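PDB 4RZL: restriction endonuclease LpnPI from Legionella pneumophila subsp. pneumophila str. Philadelphia 1, which recognises and cuts DNA carrying modified cytosines, this chain being its N-terminal SRA-type DNA recognition domain without the endonuclease part. Local coordinates for residues I184-N189 against A223-A228; A20-D25 against V147-V152; L188-V193 against L211-Q216; L112-D117 against R126-P131. All coordinates share one frame; numbering follows the deposited sequence.

Interaction 1 (I184-N189 against A223-A228); sequences IFTILN and ADVLIA
Thr186 lays its methyl CG2 against the forked end of Val225, 3.7 Å from Val225 CG2, the two side chains crossing at about a right angle. CG2 lies anti to the backbone N of Thr186, whereas OG1 (chi1 -58°) lies beside that N, anti to the carbonyl carbon, and bonds Gly156 O. Ala223 offers its methyl to two partners: CB is 3.6 Å from Leu188 CD2 and slightly farther from Thr186 CG2. The backbones of segments 184-189 and 223-228 meet through a single beta bridge, Leu188 with Val225, not a continued strand pairing; strand 176-187, on which the first segment lies, belongs to the domain's large mixed sheet. Two backbone N-H...O hydrogen bonds flank the bridge. Leu226 N reaches Ile187 O at 2.9 Å and is almost straight, 176° at the hydrogen; the bond from Asn189 N to Asp224 O is shorter, 2.7 Å, but less straight. Beyond the bridge the side chains of Asn189 and Asp224 add a longer bond, Asn189 ND2 to Asp224 OD2 at 3.3 Å. The amide and carboxylate planes stand 82° apart, and OD2 is approached from above the carboxylate plane. On the other flank Leu226 packs CB 3.6 Å from Leu188 O, while its CD1 lies 4.1 Å from Ile187 CG2 and also touches Ile24.

Interaction 2 (A20-D25 against V147-V152); sequences ADLIID and VQFKGV
Leu22 sets CB over one face of the Phe149 ring, 3.9 Å from its centroid and 12° off the normal, a CH-pi contact; Gly151 N lies over the opposite face. Ile23 turns its side chain away and meets the ring through its backbone, with Ile23 O 3.4 Å from Phe149 CD2 at the edge. Ile24 bends back at its tip, so that CD1 sits 3.4 Å from Gly151 CA. At Asp25 the contact becomes polar: Asp25 N bonds Phe149 O at 2.7 Å, nearly in line with the carbonyl, and Gln148 NE2 gives a hydrogen to Asp25 O at 3.0 Å. Lys150, bent at chi2 and chi3, brings NZ to Asp25 OD1 at 2.9 Å in a salt bridge, from above the carboxylate plane. NZ also bonds Gln148 OE1 at 2.8 Å. Strand 22-23, in a two-strand sheet with strand 192-193, thereby packs on strand 147-155 of the large mixed sheet. The Lys150 charge probably offsets that of the Asp25 carboxylate.

Interaction 3 (L188-V193 against L211-Q216); sequences LNIPMV and LNPFYQ
Ile190 is the central bump, its CG1 and CD1 lying over the ring of Pro213 in the first turn of helix 212-220. CG1 comes 3.7 Å from Pro213 CG and slightly farther from CB and CD, so one methylene is spread across three ring carbons. With CG1 anti to the carbonyl carbon (chi1 -63°) and the chain extended beyond it, CD1 settles in the hollow between Pro213 and Leu211, touching both, 4.1 Å from Leu211 CG. Leu188 fits on one flank of this bump: its CD1 settles against the helix backbone, 3.6 Å from Phe214 CA, near the edge of that ring. On the other flank Val193 straddles the end of Leu211 with both methyls, CG1 being 3.9 Å from Leu211 CD1. Leu211 occupies the N-cap position, and Ile190 of the loop and Val193 of strand 192-193 pack against this start of the helix. An inverse gamma turn centred on Asn189, closed by Ile190 N to Leu188 O at 2.7 Å, sets Leu188 and Ile190 toward the helix. The side-chain pairs are all carbon against carbon, consistent with an interface held by shape and exclusion of water.

Interaction 4 (L112-D117 against R126-P131); sequences LKMLFD and RRIVPP
The backbones come nearest at Leu115 and Val129, 5.7 Å between their CA atoms, where helix 108-119 runs past a type I beta turn from Arg126 to Val129, closed by Val129 N to Arg126 O at 3.0 Å. Leu115 carries the contact through one methyl, CD2. It lies 3.6 Å from Pro130 CD, the side chains crossing at about a right angle, and 4.1 Å from Ile128 CD1. CG is anti to the carbonyl carbon of Leu115 (chi1 -65°) and CD1 extends the chain, which leaves CD2 as the branch that meets Ile128 and Pro130. Ile128 holds CG1 between its backbone N and carbonyl carbon (chi1 57°), with chi2 at 96°, away from a staggered value. This carries CD1 over to the helix, where it lies 3.9 Å from Met114 O and at the limit of contact with Met114 CE. Val129 instead meets backbone: CG2 is 3.7 Å from Leu115 O, an oxygen that also accepts a bond from Thr119 OG1 one helical turn on. The side-chain pairs are apolar, with Ile128 and Val129 methyls also resting on those helix carbonyl oxygens. Around it, Phe116 faces the other way and meets Phe185 of strand 176-187 edge to face, while Trp217 of helix 212-220 touches Val129 and Lys218 NZ bonds both Arg127 O and Val129 O, so the turn lies between two helices just before strand 132-137.

How the interactions relate
From the N terminus, segment 20-25 packs on strand 147-155, and interaction 2 closes a long loop of 121 residues. Interaction 4 is nested within it, a short closure between helix 108-119 and the turn ahead of strand 132-137; their centres are about 22 Å apart and the two contacts do not touch. Interactions 1 and 3 start from the same stretch and share Leu188 and Asn189. Interaction 3 closes first, onto helix 212-220, and interaction 1 closes around it, onto the segment after that helix. A probable hydrogen bond, Leu188 N to Val152 O (2.9 Å), joins both to interaction 2, and Phe214 packing on Pro131 joins interaction 3 to interaction 4.

Interaction 1 (I184-N189 against A223-A228)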
loop_
_atom_site.group_PDB
_atom_site.type_symbol
_atom_site.label_atom_id
_atom_site.label_comp_id
_atom_site.label_asym_id
_atom_site.label_seq_id
_atom_site.Cartn_x
_atom_site.Cartn_y
_atom_site.Cartn_z
ATOM N N ILE A 184 3.607 -5.049 9.130
ATOM C CA ILE A 184 3.804 -6.185 8.231
ATOM C C ILE A 184 2.474 -6.575 7.557
ATOM O O ILE A 184 1.457 -6.758 8.223
ATOM C CB ILE A 184 4.406 -7.391 8.987
ATOM C CG1 ILE A 184 5.715 -6.977 9.672
ATOM C CG2 ILE A 184 4.602 -8.607 8.047
ATOM C CD1 ILE A 184 6.542 -8.133 10.224
ATOM N N PHE A 185 2.496 -6.667 6.231
ATOM C CA PHE A 185 1.305 -6.949 5.434
ATOM C C PHE A 185 1.471 -8.220 4.618
ATOM O O PHE A 185 2.595 -8.617 4.313
ATOM C CB PHE A 185 1.005 -5.793 4.469
ATOM C CG PHE A 185 0.692 -4.487 5.151
ATOM C CD1 PHE A 185 1.709 -3.617 5.531
ATOM C CD2 PHE A 185 -0.616 -4.132 5.422
ATOM C CE1 PHE A 185 1.412 -2.407 6.159
ATOM C CE2 PHE A 185 -0.920 -2.921 6.047
ATOM C CZ PHE A 185 0.091 -2.063 6.411
ATOM N N THR A 186 0.340 -8.814 4.241
ATOM C CA THR A 186 0.287 -9.948 3.327
ATOM C C THR A 186 -0.118 -9.483 1.936
ATOM O O THR A 186 -1.108 -8.765 1.787
ATOM C CB THR A 186 -0.738 -11.004 3.779
ATOM O OG1 THR A 186 -0.405 -11.464 5.088
ATOM C CG2 THR A 186 -0.793 -12.178 2.782
ATOM N N ILE A 187 0.629 -9.892 0.920
ATOM C CA ILE A 187 0.221 -9.593 -0.445
ATOM C C ILE A 187 -0.702 -10.711 -0.938
ATOM O O ILE A 187 -0.348 -11.888 -0.918
ATOM C CB ILE A 187 1.435 -9.426 -1.387
ATOM C CG1 ILE A 187 2.334 -8.288 -0.881
ATOM C CG2 ILE A 187 0.972 -9.127 -2.801
ATOM C CD1 ILE A 187 3.539 -8.033 -1.728
ATOM N N LEU A 188 -1.896 -10.328 -1.372
ATOM C CA LEU A 188 -2.891 -11.302 -1.820
ATOM C C LEU A 188 -2.631 -11.836 -3.234
ATOM O O LEU A 188 -2.080 -11.143 -4.090
ATOM C CB LEU A 188 -4.281 -10.681 -1.772
ATOM C CG LEU A 188 -4.776 -10.226 -0.406
ATOM C CD1 LEU A 188 -6.118 -9.522 -0.556
ATOM C CD2 LEU A 188 -4.889 -11.419 0.542
ATOM N N ASN A 189 -3.068 -13.067 -3.476
ATOM C CA ASN A 189 -2.984 -13.659 -4.799
ATOM C C ASN A 189 -4.006 -13.020 -5.741
ATOM O O ASN A 189 -5.023 -13.620 -6.083
ATOM C CB ASN A 189 -3.191 -15.179 -4.712
ATOM C CG ASN A 189 -3.011 -15.880 -6.054
ATOM O OD1 ASN A 189 -2.490 -15.308 -7.011
ATOM N ND2 ASN A 189 -3.452 -17.128 -6.128
ATOM N N ALA A 223 -5.737 -15.484 4.360
ATOM C CA ALA A 223 -5.417 -14.907 3.061
ATOM C C ALA A 223 -4.890 -15.938 2.080
ATOM O O ALA A 223 -4.117 -16.817 2.449
ATOM C CB ALA A 223 -4.407 -13.802 3.228
ATOM N N ASP A 224 -5.309 -15.824 0.829
ATOM C CA ASP A 224 -4.648 -16.531 -0.267
ATOM C C ASP A 224 -3.429 -15.697 -0.668
ATOM O O ASP A 224 -3.563 -14.671 -1.332
ATOM C CB ASP A 224 -5.603 -16.730 -1.450
ATOM C CG ASP A 224 -4.989 -17.544 -2.584
ATOM O OD1 ASP A 224 -3.948 -18.192 -2.368
ATOM O OD2 ASP A 224 -5.581 -17.577 -3.684
ATOM N N VAL A 225 -2.257 -16.122 -0.216
ATOM C CA VAL A 225 -1.032 -15.339 -0.332
ATOM C C VAL A 225 -0.385 -15.501 -1.706
ATOM O O VAL A 225 -0.314 -16.613 -2.239
ATOM C CB VAL A 225 0.006 -15.745 0.752
ATOM C CG1 VAL A 225 1.202 -14.788 0.747
ATOM C CG2 VAL A 225 -0.637 -15.788 2.136
ATOM N N LEU A 226 0.100 -14.393 -2.267
ATOM C CA LEU A 226 0.884 -14.430 -3.494
ATOM C C LEU A 226 2.287 -14.940 -3.168
ATOM O O LEU A 226 3.155 -14.180 -2.719
ATOM C CB LEU A 226 0.945 -13.050 -4.154
ATOM C CG LEU A 226 1.106 -12.966 -5.679
ATOM C CD1 LEU A 226 0.995 -11.521 -6.164
ATOM C CD2 LEU A 226 2.403 -13.568 -6.150
ATOM N N ILE A 227 2.489 -16.238 -3.368
ATOM C CA ILE A 227 3.786 -16.890 -3.142
ATOM C C ILE A 227 4.542 -17.047 -4.455
ATOM O O ILE A 227 4.069 -17.747 -5.355
ATOM C CB ILE A 227 3.597 -18.268 -2.498
ATOM C CG1 ILE A 227 2.895 -18.120 -1.147
ATOM C CG2 ILE A 227 4.924 -18.972 -2.333
ATOM C CD1 ILE A 227 3.720 -17.320 -0.138
ATOM N N ALA A 228 5.696 -16.391 -4.581
ATOM C CA ALA A 228 6.407 -16.358 -5.870
ATOM C C ALA A 228 7.909 -16.661 -5.752
ATOM O O ALA A 228 8.726 -15.739 -5.669
ATOM C CB ALA A 228 6.196 -14.988 -6.546
#

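Interaction 2 (A20-D25 against V147-V152)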
loop_
_atom_site.group_PDB
_atom_site.type_symbol
_atom_site.label_atom_id
_atom_site.label_comp_id
_atom_site.label_asym_id
_atom_site.label_seq_id
_atom_site.Cartn_x
_atom_site.Cartn_y
_atom_site.Cartn_z
ATOM N N ALA A 20 -6.024 2.436 -17.224
ATOM C CA ALA A 20 -5.196 1.242 -17.051
ATOM C C ALA A 20 -5.767 0.280 -15.997
ATOM O O ALA A 20 -6.451 0.690 -15.063
ATOM C CB ALA A 20 -3.778 1.644 -16.656
ATOM N N ASP A 21 -5.471 -1.001 -16.159
ATOM C CA ASP A 21 -5.639 -1.964 -15.085
ATOM C C ASP A 21 -4.401 -1.903 -14.186
ATOM O O ASP A 21 -3.317 -1.518 -14.638
ATOM C CB ASP A 21 -5.808 -3.385 -15.634
ATOM C CG ASP A 21 -6.929 -3.492 -16.665
ATOM O OD1 ASP A 21 -8.107 -3.342 -16.291
ATOM O OD2 ASP A 21 -6.623 -3.748 -17.852
ATOM N N LEU A 22 -4.552 -2.299 -12.927
ATOM C CA LEU A 22 -3.395 -2.464 -12.043
ATOM C C LEU A 22 -2.889 -3.914 -12.080
ATOM O O LEU A 22 -3.572 -4.843 -11.641
ATOM C CB LEU A 22 -3.730 -2.048 -10.603
ATOM C CG LEU A 22 -3.779 -0.526 -10.385
ATOM C CD1 LEU A 22 -4.332 -0.185 -8.993
ATOM C CD2 LEU A 22 -2.380 0.063 -10.587
ATOM N N ILE A 23 -1.685 -4.089 -12.605
ATOM C CA ILE A 23 -1.096 -5.408 -12.842
ATOM C C ILE A 23 0.157 -5.618 -11.992
ATOM O O ILE A 23 1.013 -4.738 -11.934
ATOM C CB ILE A 23 -0.741 -5.580 -14.332
ATOM C CG1 ILE A 23 -2.029 -5.620 -15.163
ATOM C CG2 ILE A 23 0.082 -6.864 -14.564
ATOM C CD1 ILE A 23 -1.796 -5.652 -16.652
ATOM N N ILE A 24 0.249 -6.775 -11.339
ATOM C CA ILE A 24 1.386 -7.108 -10.482
ATOM C C ILE A 24 2.715 -6.813 -11.173
ATOM O O ILE A 24 2.990 -7.319 -12.266
ATOM C CB ILE A 24 1.361 -8.586 -10.044
ATOM C CG1 ILE A 24 0.279 -8.808 -8.983
ATOM C CG2 ILE A 24 2.736 -9.014 -9.512
ATOM C CD1 ILE A 24 0.548 -8.081 -7.670
ATOM N N ASP A 25 3.485 -5.933 -10.535
ATOM C CA ASP A 25 4.830 -5.521 -10.942
ATOM C C ASP A 25 4.908 -4.796 -12.285
ATOM O O ASP A 25 5.995 -4.601 -12.820
ATOM C CB ASP A 25 5.773 -6.721 -10.929
ATOM C CG ASP A 25 6.049 -7.216 -9.516
ATOM O OD1 ASP A 25 5.788 -6.443 -8.560
ATOM O OD2 ASP A 25 6.534 -8.355 -9.355
ATOM N N VAL A 147 6.164 4.682 -10.997
ATOM C CA VAL A 147 5.964 3.724 -9.911
ATOM C C VAL A 147 5.691 2.301 -10.416
ATOM O O VAL A 147 5.380 2.083 -11.587
ATOM C CB VAL A 147 4.783 4.134 -8.983
ATOM C CG1 VAL A 147 5.019 5.519 -8.402
ATOM C CG2 VAL A 147 3.430 4.065 -9.721
ATOM N N GLN A 148 5.822 1.336 -9.513
ATOM C CA GLN A 148 5.510 -0.050 -9.807
ATOM C C GLN A 148 4.453 -0.533 -8.821
ATOM O O GLN A 148 4.572 -0.287 -7.627
ATOM C CB GLN A 148 6.770 -0.904 -9.728
ATOM C CG GLN A 148 6.537 -2.396 -9.971
ATOM C CD GLN A 148 7.803 -3.222 -9.797
ATOM O OE1 GLN A 148 8.502 -3.102 -8.792
ATOM N NE2 GLN A 148 8.121 -4.040 -10.802
ATOM N N PHE A 149 3.408 -1.177 -9.327
ATOM C CA PHE A 149 2.368 -1.778 -8.488
ATOM C C PHE A 149 2.867 -3.110 -7.906
ATOM O O PHE A 149 3.295 -3.999 -8.647
ATOM C CB PHE A 149 1.097 -1.970 -9.315
ATOM C CG PHE A 149 -0.042 -2.624 -8.573
ATOM C CD1 PHE A 149 -0.624 -2.008 -7.472
ATOM C CD2 PHE A 149 -0.555 -3.844 -9.009
ATOM C CE1 PHE A 149 -1.689 -2.614 -6.785
ATOM C CE2 PHE A 149 -1.630 -4.451 -8.340
ATOM C CZ PHE A 149 -2.193 -3.830 -7.224
ATOM N N LYS A 150 2.832 -3.250 -6.585
ATOM C CA LYS A 150 3.354 -4.463 -5.948
ATOM C C LYS A 150 2.248 -5.402 -5.460
ATOM O O LYS A 150 2.533 -6.510 -5.034
ATOM C CB LYS A 150 4.259 -4.104 -4.771
ATOM C CG LYS A 150 5.363 -3.091 -5.114
ATOM C CD LYS A 150 6.205 -3.574 -6.279
ATOM C CE LYS A 150 7.138 -4.722 -5.872
ATOM N NZ LYS A 150 7.934 -5.256 -7.037
ATOM N N GLY A 151 0.998 -4.945 -5.495
ATOM C CA GLY A 151 -0.136 -5.803 -5.171
ATOM C C GLY A 151 -1.193 -5.236 -4.236
ATOM O O GLY A 151 -1.044 -4.133 -3.695
ATOM N N VAL A 152 -2.263 -6.008 -4.059
ATOM C CA VAL A 152 -3.311 -5.739 -3.075
ATOM C C VAL A 152 -2.874 -6.390 -1.768
ATOM O O VAL A 152 -2.487 -7.562 -1.770
ATOM C CB VAL A 152 -4.681 -6.335 -3.483
ATOM C CG1 VAL A 152 -5.773 -5.935 -2.470
ATOM C CG2 VAL A 152 -5.059 -5.945 -4.902
#

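Interaction 3 (L188-V193 against L211-Q216)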
loop_
_atom_site.group_PDB
_atom_site.type_symbol
_atom_site.label_atom_id
_atom_site.label_comp_id
_atom_site.label_asym_id
_atom_site.label_seq_id
_atom_site.Cartn_x
_atom_site.Cartn_y
_atom_site.Cartn_z
ATOM N N LEU A 188 -1.896 -10.328 -1.372
ATOM C CA LEU A 188 -2.891 -11.302 -1.820
ATOM C C LEU A 188 -2.631 -11.836 -3.234
ATOM O O LEU A 188 -2.080 -11.143 -4.090
ATOM C CB LEU A 188 -4.281 -10.681 -1.772
ATOM C CG LEU A 188 -4.776 -10.226 -0.406
ATOM C CD1 LEU A 188 -6.118 -9.522 -0.556
ATOM C CD2 LEU A 188 -4.889 -11.419 0.542
ATOM N N ASN A 189 -3.068 -13.067 -3.476
ATOM C CA ASN A 189 -2.984 -13.659 -4.799
ATOM C C ASN A 189 -4.006 -13.020 -5.741
ATOM O O ASN A 189 -5.023 -13.620 -6.083
ATOM C CB ASN A 189 -3.191 -15.179 -4.712
ATOM C CG ASN A 189 -3.011 -15.880 -6.054
ATOM O OD1 ASN A 189 -2.490 -15.308 -7.011
ATOM N ND2 ASN A 189 -3.452 -17.128 -6.128
ATOM N N ILE A 190 -3.731 -11.783 -6.130
ATOM C CA ILE A 190 -4.549 -11.043 -7.079
ATOM C C ILE A 190 -3.608 -10.521 -8.145
ATOM O O ILE A 190 -2.852 -9.582 -7.892
ATOM C CB ILE A 190 -5.280 -9.861 -6.428
ATOM C CG1 ILE A 190 -6.270 -10.353 -5.366
ATOM C CG2 ILE A 190 -5.949 -8.995 -7.498
ATOM C CD1 ILE A 190 -6.987 -9.238 -4.627
ATOM N N PRO A 191 -3.610 -11.155 -9.327
ATOM C CA PRO A 191 -2.668 -10.723 -10.374
ATOM C C PRO A 191 -3.039 -9.380 -11.006
ATOM O O PRO A 191 -2.174 -8.733 -11.582
ATOM C CB PRO A 191 -2.739 -11.851 -11.412
ATOM C CG PRO A 191 -4.084 -12.538 -11.156
ATOM C CD PRO A 191 -4.330 -12.400 -9.675
ATOM N N MET A 192 -4.299 -8.974 -10.897
ATOM C CA MET A 192 -4.772 -7.772 -11.573
ATOM C C MET A 192 -5.980 -7.145 -10.897
ATOM O O MET A 192 -6.939 -7.836 -10.524
ATOM C CB MET A 192 -5.139 -8.091 -13.037
ATOM C CG MET A 192 -5.668 -6.890 -13.797
ATOM S SD MET A 192 -6.249 -7.286 -15.453
ATOM C CE MET A 192 -7.918 -7.799 -15.077
ATOM N N VAL A 193 -5.940 -5.826 -10.745
ATOM C CA VAL A 193 -7.132 -5.087 -10.363
ATOM C C VAL A 193 -7.660 -4.373 -11.604
ATOM O O VAL A 193 -6.964 -3.538 -12.182
ATOM C CB VAL A 193 -6.848 -4.076 -9.261
ATOM C CG1 VAL A 193 -8.154 -3.383 -8.837
ATOM C CG2 VAL A 193 -6.186 -4.786 -8.075
ATOM N N LEU A 211 -11.289 -8.277 -6.731
ATOM C CA LEU A 211 -10.872 -8.333 -5.340
ATOM C C LEU A 211 -11.516 -9.442 -4.544
ATOM O O LEU A 211 -11.539 -9.382 -3.317
ATOM C CB LEU A 211 -11.151 -6.998 -4.651
ATOM C CG LEU A 211 -9.828 -6.236 -4.545
ATOM C CD1 LEU A 211 -9.407 -5.703 -5.908
ATOM C CD2 LEU A 211 -9.898 -5.134 -3.512
ATOM N N ASN A 212 -11.982 -10.484 -5.226
ATOM C CA ASN A 212 -12.569 -11.615 -4.515
ATOM C C ASN A 212 -11.649 -12.216 -3.429
ATOM O O ASN A 212 -12.131 -12.556 -2.354
ATOM C CB ASN A 212 -13.014 -12.689 -5.511
ATOM C CG ASN A 212 -14.460 -12.483 -5.974
ATOM O OD1 ASN A 212 -15.048 -11.411 -5.775
ATOM N ND2 ASN A 212 -15.029 -13.500 -6.601
ATOM N N PRO A 213 -10.330 -12.330 -3.685
ATOM C CA PRO A 213 -9.511 -12.816 -2.561
ATOM C C PRO A 213 -9.463 -11.847 -1.374
ATOM O O PRO A 213 -9.235 -12.272 -0.243
ATOM C CB PRO A 213 -8.122 -12.982 -3.183
ATOM C CG PRO A 213 -8.413 -13.253 -4.636
ATOM C CD PRO A 213 -9.580 -12.354 -4.955
ATOM N N PHE A 214 -9.676 -10.563 -1.626
ATOM C CA PHE A 214 -9.745 -9.605 -0.528
ATOM C C PHE A 214 -11.029 -9.845 0.257
ATOM O O PHE A 214 -11.014 -9.925 1.484
ATOM C CB PHE A 214 -9.688 -8.158 -1.032
ATOM C CG PHE A 214 -10.026 -7.143 0.029
ATOM C CD1 PHE A 214 -9.101 -6.812 1.007
ATOM C CD2 PHE A 214 -11.276 -6.544 0.062
ATOM C CE1 PHE A 214 -9.410 -5.889 1.990
ATOM C CE2 PHE A 214 -11.594 -5.616 1.042
ATOM C CZ PHE A 214 -10.665 -5.290 2.008
ATOM N N TYR A 215 -12.144 -9.965 -0.455
ATOM C CA TYR A 215 -13.436 -10.161 0.214
ATOM C C TYR A 215 -13.492 -11.495 0.943
ATOM O O TYR A 215 -14.126 -11.614 1.978
ATOM C CB TYR A 215 -14.572 -10.036 -0.797
ATOM C CG TYR A 215 -14.707 -8.620 -1.295
ATOM C CD1 TYR A 215 -14.904 -7.574 -0.395
ATOM C CD2 TYR A 215 -14.606 -8.316 -2.644
ATOM C CE1 TYR A 215 -15.014 -6.274 -0.828
ATOM C CE2 TYR A 215 -14.720 -7.014 -3.091
ATOM C CZ TYR A 215 -14.927 -5.998 -2.178
ATOM O OH TYR A 215 -15.039 -4.688 -2.605
ATOM N N GLN A 216 -12.794 -12.488 0.409
ATOM C CA GLN A 216 -12.642 -13.753 1.093
ATOM C C GLN A 216 -11.893 -13.547 2.418
ATOM O O GLN A 216 -12.320 -14.048 3.461
ATOM C CB GLN A 216 -11.919 -14.760 0.193
ATOM C CG GLN A 216 -11.912 -16.192 0.724
ATOM C CD GLN A 216 -10.915 -16.429 1.831
ATOM O OE1 GLN A 216 -11.264 -16.960 2.892
ATOM N NE2 GLN A 216 -9.665 -16.054 1.592
#

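Interaction 4 (L112-D117 against R126-P131)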
loop_
_atom_site.group_PDB
_atom_site.type_symbol
_atom_site.label_atom_id
_atom_site.label_comp_id
_atom_site.label_asym_id
_atom_site.label_seq_id
_atom_site.Cartn_x
_atom_site.Cartn_y
_atom_site.Cartn_z
ATOM N N LEU A 112 -2.867 2.956 10.732
ATOM C CA LEU A 112 -2.220 1.648 10.866
ATOM C C LEU A 112 -2.675 0.987 12.157
ATOM O O LEU A 112 -3.055 -0.181 12.159
ATOM C CB LEU A 112 -0.694 1.753 10.842
ATOM C CG LEU A 112 -0.007 2.025 9.500
ATOM C CD1 LEU A 112 1.498 2.244 9.679
ATOM C CD2 LEU A 112 -0.241 0.893 8.546
ATOM N N LYS A 113 -2.677 1.735 13.255
ATOM C CA LYS A 113 -3.099 1.142 14.521
ATOM C C LYS A 113 -4.545 0.637 14.436
ATOM O O LYS A 113 -4.867 -0.466 14.889
ATOM C CB LYS A 113 -2.952 2.141 15.676
ATOM C CG LYS A 113 -3.402 1.542 17.012
ATOM C CD LYS A 113 -3.370 2.544 18.167
ATOM C CE LYS A 113 -4.003 1.955 19.439
ATOM N NZ LYS A 113 -3.492 0.564 19.701
ATOM N N MET A 114 -5.419 1.439 13.842
ATOM C CA MET A 114 -6.824 1.047 13.696
ATOM C C MET A 114 -6.993 -0.208 12.846
ATOM O O MET A 114 -7.764 -1.100 13.199
ATOM C CB MET A 114 -7.636 2.183 13.079
ATOM C CG MET A 114 -7.916 3.325 14.043
ATOM S SD MET A 114 -8.776 4.655 13.202
ATOM C CE MET A 114 -9.992 3.703 12.281
ATOM N N LEU A 115 -6.256 -0.262 11.739
ATOM C CA LEU A 115 -6.345 -1.370 10.796
ATOM C C LEU A 115 -5.864 -2.680 11.407
ATOM O O LEU A 115 -6.506 -3.715 11.235
ATOM C CB LEU A 115 -5.532 -1.070 9.544
ATOM C CG LEU A 115 -5.982 0.077 8.660
ATOM C CD1 LEU A 115 -5.027 0.171 7.487
ATOM C CD2 LEU A 115 -7.377 -0.159 8.189
ATOM N N PHE A 116 -4.745 -2.648 12.127
ATOM C CA PHE A 116 -4.259 -3.885 12.740
ATOM C C PHE A 116 -5.129 -4.308 13.942
ATOM O O PHE A 116 -5.420 -5.499 14.109
ATOM C CB PHE A 116 -2.784 -3.741 13.137
ATOM C CG PHE A 116 -1.847 -3.883 11.968
ATOM C CD1 PHE A 116 -1.673 -2.829 11.070
ATOM C CD2 PHE A 116 -1.195 -5.087 11.728
ATOM C CE1 PHE A 116 -0.831 -2.965 9.968
ATOM C CE2 PHE A 116 -0.352 -5.234 10.621
ATOM C CZ PHE A 116 -0.168 -4.166 9.743
ATOM N N ASP A 117 -5.602 -3.345 14.730
ATOM C CA ASP A 117 -6.494 -3.671 15.851
ATOM C C ASP A 117 -7.811 -4.293 15.354
ATOM O O ASP A 117 -8.313 -5.238 15.941
ATOM C CB ASP A 117 -6.780 -2.426 16.706
ATOM C CG ASP A 117 -5.545 -1.963 17.503
ATOM O OD1 ASP A 117 -4.545 -2.712 17.547
ATOM O OD2 ASP A 117 -5.583 -0.868 18.106
ATOM N N ARG A 126 -11.781 -7.276 11.196
ATOM C CA ARG A 126 -11.457 -6.815 9.843
ATOM C C ARG A 126 -12.536 -5.930 9.231
ATOM O O ARG A 126 -12.404 -5.496 8.094
ATOM C CB ARG A 126 -11.188 -8.008 8.922
ATOM C CG ARG A 126 -10.100 -8.944 9.416
ATOM C CD ARG A 126 -10.085 -10.246 8.586
ATOM N NE ARG A 126 -11.363 -10.924 8.710
ATOM C CZ ARG A 126 -11.668 -11.771 9.687
ATOM N NH1 ARG A 126 -10.769 -12.079 10.620
ATOM N NH2 ARG A 126 -12.871 -12.326 9.717
ATOM N N ARG A 127 -13.590 -5.638 9.993
ATOM C CA ARG A 127 -14.752 -4.932 9.447
ATOM C C ARG A 127 -14.414 -3.602 8.765
ATOM O O ARG A 127 -14.963 -3.271 7.711
ATOM C CB ARG A 127 -15.779 -4.674 10.554
ATOM C CG ARG A 127 -17.089 -4.080 10.058
ATOM C CD ARG A 127 -17.812 -5.058 9.140
ATOM N NE ARG A 127 -17.781 -6.420 9.676
ATOM C CZ ARG A 127 -18.673 -6.917 10.528
ATOM N NH1 ARG A 127 -19.685 -6.166 10.944
ATOM N NH2 ARG A 127 -18.554 -8.169 10.964
ATOM N N ILE A 128 -13.519 -2.830 9.365
ATOM C CA ILE A 128 -13.250 -1.499 8.840
ATOM C C ILE A 128 -12.034 -1.473 7.924
ATOM O O ILE A 128 -11.656 -0.425 7.420
ATOM C CB ILE A 128 -13.072 -0.481 9.981
ATOM C CG1 ILE A 128 -11.958 -0.927 10.928
ATOM C CG2 ILE A 128 -14.381 -0.321 10.760
ATOM C CD1 ILE A 128 -10.598 -0.298 10.653
ATOM N N VAL A 129 -11.441 -2.635 7.693
ATOM C CA VAL A 129 -10.260 -2.725 6.846
ATOM C C VAL A 129 -10.619 -2.641 5.365
ATOM O O VAL A 129 -11.348 -3.490 4.850
ATOM C CB VAL A 129 -9.495 -4.036 7.097
ATOM C CG1 VAL A 129 -8.285 -4.125 6.164
ATOM C CG2 VAL A 129 -9.083 -4.155 8.573
ATOM N N PRO A 130 -10.104 -1.613 4.675
ATOM C CA PRO A 130 -10.307 -1.464 3.238
ATOM C C PRO A 130 -9.221 -2.175 2.439
ATOM O O PRO A 130 -8.210 -2.585 2.997
ATOM C CB PRO A 130 -10.205 0.045 3.036
ATOM C CG PRO A 130 -9.159 0.436 4.030
ATOM C CD PRO A 130 -9.326 -0.488 5.222
ATOM N N PRO A 131 -9.419 -2.297 1.126
ATOM C CA PRO A 131 -8.319 -2.774 0.295
ATOM C C PRO A 131 -7.101 -1.871 0.458
ATOM O O PRO A 131 -7.240 -0.657 0.628
ATOM C CB PRO A 131 -8.879 -2.657 -1.122
ATOM C CG PRO A 131 -10.325 -2.675 -0.962
ATOM C CD PRO A 131 -10.640 -2.048 0.342
#